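Long-range contacts in beta-lactamase (Nostoc sp., PDB 6NHS), which probably hydrolyses the beta-lactam ring of penicillin-type antibiotics, as a class D serine beta-lactamase: residues 36-41 and 53-58; 202-207 and 244-249. All blocks are in the same frame, centred on the assembly; numbering follows the deposited sequence.

How the contacts relate
Both contacts tie a strand of the main antiparallel sheet to something packed beside it, and in each a planar side-chain group donates a hydrogen bond to a strand carbonyl. Contact 1 is buried: strand 35-41 meets the loop that follows strand 46-50, and an asparagine, a serine and a water make up a small polar network. Contact 2 is more open to solvent, though closer to the middle of the chain; there strand 198-207 faces the C-terminal helix 239-255, and its arginine works beside a K(T/S)G-type motif and a bound diol, as expected near a probable active site. Their centres are about 14 Å apart, and Ile37 packs against Thr249 where the two meet.

Contact 1. Residues 36-41 and 53-58; sequences SILIYD and ARNSQS. With FMT (formic acid), chain G.
Asn55 ND2 donates to Ile37 O on strand 35-41 at 3.2 Å, with a nearly straight N-H...O angle of 164°. The acceptor lies close to the amide plane of Asn55, whereas ND2 itself sits well out of the carbonyl plane of Ile37, off the usual lone-pair direction. ND2 also bonds to the carboxylate of Glu49, on strand 46-50. At the other end of the amide, OD1 accepts from a water 2.6 Å away, and the same water accepts a hydrogen bond from Ser36 OG at 2.7 Å. The Ser36 rotamer, with OG tucked between the backbone N and carbonyl carbon (chi1 60°), places the hydroxyl for this link. Leu38 crosses Asn55 at a slant and brings CB to 3.7 Å from ND2, while helix 161-172 packs against both residues. Arg54 runs alongside Ser36 with its aliphatic part; CG lies opposite the backbone N and the chain is extended to NE, so that CD passes 3.5 Å from Ser36 OG. The guanidinium is carried beyond the serine to strand 226-236, where Asp235 forms a salt bridge and Asn233 a hydrogen bond. With ND2 donating twice and OD1 accepting, the amide is fixed against a flip, and Glu49 probably polarises it further. The chemistry thus implies a firmly oriented, buried polar join between strand 35-41 and the loop before helix 65-76.

Contact 2. Residues 202-207 and 244-249; sequences GKTGWA and ARIEVT. With EDO (1,2-ethanediol), chain E.
Arg245 NH2 donates to Gly205 O at 2.8 Å, the one direct hydrogen bond between residues 244-249 and 202-207. The carbonyl oxygen lies in the guanidinium plane, but NH2 approaches from above the carbonyl plane, away from its lone pairs. A bend at chi3 (-63°) in the arginine chain brings NH2 to Gly205 O, and NE is held by Ala242 O of its own helix. Thr204 CB lies over one guanidinium face, offset toward its rim, 3.7 Å from NH2; Trp206 CE3 lies over the opposite face, the indole and guanidinium planes being steeply inclined at 74°. Thr204 is split in its duties: methyl CG2 packs on Ile246 CD1 at 3.7 Å, while OG1 donates to 1,2-ethanediol O1 at 2.6 Å. The other diol oxygen, O2, accepts from Arg245 NH1 at 3.1 Å. Nearby, Lys203 NZ binds Thr204 O and Ser111 OG, and its side chain touches Ser63. Lys203, Thr204 and Gly205 fit the K(T/S)G motif of this enzyme class. A hydroxyl and a guanidinium joined by one small ligand, probably from the crystallisation liquor, are consistent with a site that receives the carboxylate of a beta-lactam, as in related class D enzymes.

Contact 1. Residues 36-41 and 53-58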
loop_
_atom_site.group_PDB
_atom_site.type_symbol
_atom_site.label_atom_id
_atom_site.label_comp_id
_atom_site.label_asym_id
_atom_site.label_seq_id
_atom_site.Cartn_x
_atom_site.Cartn_y
_atom_site.Cartn_z
ATOM N N SER A 36 -3.997 9.056 11.581
ATOM C CA SER A 36 -5.346 8.522 11.495
ATOM C C SER A 36 -5.281 7.035 11.200
ATOM O O SER A 36 -4.250 6.504 10.773
ATOM C CB SER A 36 -6.159 9.225 10.403
ATOM O OG SER A 36 -5.540 9.056 9.138
ATOM N N ILE A 37 -6.409 6.367 11.412
ATOM C CA ILE A 37 -6.568 4.989 10.966
ATOM C C ILE A 37 -8.030 4.769 10.625
ATOM O O ILE A 37 -8.927 5.342 11.254
ATOM C CB ILE A 37 -6.064 3.967 12.011
ATOM C CG1 ILE A 37 -6.049 2.556 11.413
ATOM C CG2 ILE A 37 -6.914 4.000 13.275
ATOM C CD1 ILE A 37 -5.375 1.507 12.286
ATOM N N LEU A 38 -8.260 3.959 9.601
ATOM C CA LEU A 38 -9.592 3.541 9.206
ATOM C C LEU A 38 -9.592 2.027 9.080
ATOM O O LEU A 38 -8.730 1.460 8.402
ATOM C CB LEU A 38 -9.999 4.192 7.881
ATOM C CG LEU A 38 -11.433 3.968 7.418
ATOM C CD1 LEU A 38 -12.414 4.564 8.416
ATOM C CD2 LEU A 38 -11.626 4.578 6.037
ATOM N N ILE A 39 -10.540 1.371 9.742
ATOM C CA ILE A 39 -10.680 -0.079 9.664
ATOM C C ILE A 39 -12.096 -0.391 9.205
ATOM O O ILE A 39 -13.060 0.192 9.713
ATOM C CB ILE A 39 -10.364 -0.760 11.009
ATOM C CG1 ILE A 39 -8.915 -0.481 11.417
ATOM C CG2 ILE A 39 -10.570 -2.263 10.911
ATOM C CD1 ILE A 39 -8.569 -0.983 12.802
ATOM N N TYR A 40 -12.221 -1.290 8.229
ATOM C CA TYR A 40 -13.516 -1.660 7.670
ATOM C C TYR A 40 -13.763 -3.144 7.898
ATOM O O TYR A 40 -13.011 -3.990 7.395
ATOM C CB TYR A 40 -13.595 -1.324 6.179
ATOM C CG TYR A 40 -14.913 -1.714 5.553
ATOM C CD1 TYR A 40 -16.092 -1.097 5.944
ATOM C CD2 TYR A 40 -14.980 -2.697 4.573
ATOM C CE1 TYR A 40 -17.305 -1.447 5.385
ATOM C CE2 TYR A 40 -16.189 -3.055 4.004
ATOM C CZ TYR A 40 -17.348 -2.423 4.416
ATOM O OH TYR A 40 -18.560 -2.760 3.860
ATOM N N ASP A 41 -14.822 -3.447 8.646
ATOM C CA ASP A 41 -15.262 -4.811 8.932
ATOM C C ASP A 41 -16.136 -5.273 7.770
ATOM O O ASP A 41 -17.249 -4.767 7.585
ATOM C CB ASP A 41 -16.013 -4.823 10.265
ATOM C CG ASP A 41 -16.578 -6.188 10.649
ATOM O OD1 ASP A 41 -16.863 -7.041 9.780
ATOM O OD2 ASP A 41 -16.771 -6.394 11.863
ATOM N N ALA A 53 -11.415 13.215 9.836
ATOM C CA ALA A 53 -11.127 14.245 8.840
ATOM C C ALA A 53 -9.905 13.878 8.006
ATOM O O ALA A 53 -9.885 14.083 6.784
ATOM C CB ALA A 53 -10.920 15.596 9.522
ATOM N N ARG A 54 -8.879 13.320 8.645
ATOM C CA ARG A 54 -7.668 12.965 7.919
ATOM C C ARG A 54 -7.901 11.769 7.000
ATOM O O ARG A 54 -7.231 11.640 5.969
ATOM C CB ARG A 54 -6.535 12.691 8.912
ATOM C CG ARG A 54 -5.156 12.538 8.281
ATOM C CD ARG A 54 -4.098 12.214 9.331
ATOM N NE ARG A 54 -2.786 11.972 8.732
ATOM C CZ ARG A 54 -1.694 12.686 8.994
ATOM N NH1 ARG A 54 -1.745 13.686 9.865
ATOM N NH2 ARG A 54 -0.545 12.390 8.401
ATOM N N ASN A 55 -8.848 10.892 7.347
ATOM C CA ASN A 55 -9.164 9.748 6.495
ATOM C C ASN A 55 -9.764 10.158 5.156
ATOM O O ASN A 55 -9.842 9.320 4.253
ATOM C CB ASN A 55 -10.120 8.791 7.219
ATOM C CG ASN A 55 -9.420 7.960 8.291
ATOM O OD1 ASN A 55 -8.230 7.688 8.198
ATOM N ND2 ASN A 55 -10.164 7.560 9.311
ATOM N N SER A 56 -10.189 11.413 5.005
ATOM C CA SER A 56 -10.659 11.937 3.728
ATOM C C SER A 56 -9.658 12.884 3.080
ATOM O O SER A 56 -9.988 13.520 2.074
ATOM C CB SER A 56 -12.001 12.654 3.905
ATOM O OG SER A 56 -13.039 11.738 4.201
ATOM N N GLN A 57 -8.457 13.009 3.636
ATOM C CA GLN A 57 -7.429 13.864 3.063
ATOM C C GLN A 57 -6.519 13.045 2.160
ATOM O O GLN A 57 -6.267 11.867 2.417
ATOM C CB GLN A 57 -6.609 14.542 4.163
ATOM C CG GLN A 57 -7.403 15.564 4.964
ATOM C CD GLN A 57 -6.637 16.094 6.161
ATOM O OE1 GLN A 57 -5.465 15.764 6.366
ATOM N NE2 GLN A 57 -7.300 16.919 6.965
ATOM N N SER A 58 -6.029 13.684 1.095
ATOM C CA SER A 58 -5.212 13.010 0.090
ATOM C C SER A 58 -3.731 13.140 0.417
ATOM O O SER A 58 -3.276 14.195 0.871
ATOM C CB SER A 58 -5.472 13.595 -1.301
ATOM O OG SER A 58 -6.818 13.411 -1.681
HETATM C C FMT G . -9.632 15.681 -0.793
HETATM O O1 FMT G . -8.804 16.287 -1.470
HETATM O O2 FMT G . -9.689 14.454 -0.724
HETATM O O HOH W 1 -5.821 6.675 7.983
#

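Contact 2. Residues 202-207 and 244-249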
loop_
_atom_site.group_PDB
_atom_site.type_symbol
_atom_site.label_atom_id
_atom_site.label_comp_id
_atom_site.label_asym_id
_atom_site.label_seq_id
_atom_site.Cartn_x
_atom_site.Cartn_y
_atom_site.Cartn_z
ATOM N N GLY A 202 -0.308 -6.503 3.839
ATOM C CA GLY A 202 -0.245 -5.061 3.733
ATOM C C GLY A 202 1.069 -4.578 3.153
ATOM O O GLY A 202 1.932 -5.367 2.752
ATOM N N LYS A 203 1.201 -3.253 3.132
ATOM C CA LYS A 203 2.360 -2.584 2.557
ATOM C C LYS A 203 2.551 -1.249 3.254
ATOM O O LYS A 203 1.593 -0.482 3.400
ATOM C CB LYS A 203 2.184 -2.359 1.046
ATOM C CG LYS A 203 3.379 -1.707 0.381
ATOM C CD LYS A 203 4.575 -2.656 0.373
ATOM C CE LYS A 203 5.861 -1.931 0.025
ATOM N NZ LYS A 203 6.426 -1.194 1.184
ATOM N N THR A 204 3.781 -0.972 3.666
ATOM C CA THR A 204 4.112 0.325 4.230
ATOM C C THR A 204 4.406 1.335 3.123
ATOM O O THR A 204 4.652 0.985 1.962
ATOM C CB THR A 204 5.329 0.223 5.148
ATOM O OG1 THR A 204 6.435 -0.279 4.402
ATOM C CG2 THR A 204 5.055 -0.708 6.325
ATOM N N GLY A 205 4.397 2.600 3.511
ATOM C CA GLY A 205 4.767 3.684 2.619
ATOM C C GLY A 205 5.407 4.800 3.413
ATOM O O GLY A 205 5.152 4.962 4.612
ATOM N N TRP A 206 6.249 5.578 2.737
ATOM C CA TRP A 206 6.974 6.669 3.388
ATOM C C TRP A 206 7.241 7.725 2.320
ATOM O O TRP A 206 8.184 7.590 1.534
ATOM C CB TRP A 206 8.267 6.163 4.019
ATOM C CG TRP A 206 9.035 7.178 4.834
ATOM C CD1 TRP A 206 8.917 8.541 4.793
ATOM C CD2 TRP A 206 10.037 6.894 5.818
ATOM N NE1 TRP A 206 9.789 9.119 5.687
ATOM C CE2 TRP A 206 10.485 8.129 6.329
ATOM C CE3 TRP A 206 10.597 5.716 6.317
ATOM C CZ2 TRP A 206 11.469 8.216 7.312
ATOM C CZ3 TRP A 206 11.573 5.806 7.290
ATOM C CH2 TRP A 206 11.995 7.046 7.781
ATOM N N ALA A 207 6.409 8.764 2.296
ATOM C CA ALA A 207 6.577 9.880 1.371
ATOM C C ALA A 207 7.512 10.902 2.006
ATOM O O ALA A 207 7.159 11.541 3.003
ATOM C CB ALA A 207 5.229 10.511 1.034
ATOM N N ALA A 244 6.178 3.557 14.015
ATOM C CA ALA A 244 4.814 3.657 14.512
ATOM C C ALA A 244 3.778 3.314 13.450
ATOM O O ALA A 244 2.625 3.053 13.801
ATOM C CB ALA A 244 4.560 5.059 15.062
ATOM N N ARG A 245 4.160 3.307 12.166
ATOM C CA ARG A 245 3.220 2.966 11.099
ATOM C C ARG A 245 2.560 1.616 11.355
ATOM O O ARG A 245 1.330 1.492 11.330
ATOM C CB ARG A 245 3.943 2.942 9.751
ATOM C CG ARG A 245 4.354 4.298 9.212
ATOM C CD ARG A 245 5.171 4.127 7.951
ATOM N NE ARG A 245 6.419 3.408 8.208
ATOM C CZ ARG A 245 7.289 3.078 7.261
ATOM N NH1 ARG A 245 8.402 2.424 7.569
ATOM N NH2 ARG A 245 7.043 3.408 6.000
ATOM N N ILE A 246 3.372 0.590 11.604
ATOM C CA ILE A 246 2.836 -0.743 11.841
ATOM C C ILE A 246 2.352 -0.886 13.280
ATOM O O ILE A 246 1.326 -1.524 13.540
ATOM C CB ILE A 246 3.897 -1.795 11.470
ATOM C CG1 ILE A 246 4.071 -1.829 9.947
ATOM C CG2 ILE A 246 3.533 -3.170 12.019
ATOM C CD1 ILE A 246 5.169 -2.715 9.465
ATOM N N GLU A 247 3.057 -0.265 14.230
ATOM C CA GLU A 247 2.717 -0.440 15.639
ATOM C C GLU A 247 1.333 0.117 15.965
ATOM O O GLU A 247 0.577 -0.503 16.725
ATOM C CB GLU A 247 3.790 0.205 16.516
ATOM C CG GLU A 247 3.599 -0.007 18.015
ATOM C CD GLU A 247 3.613 -1.473 18.426
ATOM O OE1 GLU A 247 4.165 -2.307 17.682
ATOM O OE2 GLU A 247 3.060 -1.790 19.497
ATOM N N VAL A 248 0.971 1.281 15.412
ATOM C CA VAL A 248 -0.368 1.789 15.717
ATOM C C VAL A 248 -1.422 0.922 15.055
ATOM O O VAL A 248 -2.518 0.746 15.602
ATOM C CB VAL A 248 -0.551 3.269 15.320
ATOM C CG1 VAL A 248 0.444 4.140 16.026
ATOM C CG2 VAL A 248 -0.466 3.455 13.821
ATOM N N THR A 249 -1.119 0.366 13.879
ATOM C CA THR A 249 -2.033 -0.584 13.259
ATOM C C THR A 249 -2.213 -1.810 14.146
ATOM O O THR A 249 -3.342 -2.250 14.396
ATOM C CB THR A 249 -1.515 -0.982 11.875
ATOM O OG1 THR A 249 -1.242 0.196 11.109
ATOM C CG2 THR A 249 -2.554 -1.812 11.137
HETATM C C1 EDO E . 8.782 2.551 2.884
HETATM O O1 EDO E . 7.797 1.552 3.156
HETATM C C2 EDO E . 9.605 2.776 4.147
HETATM O O2 EDO E . 9.714 1.545 4.869
#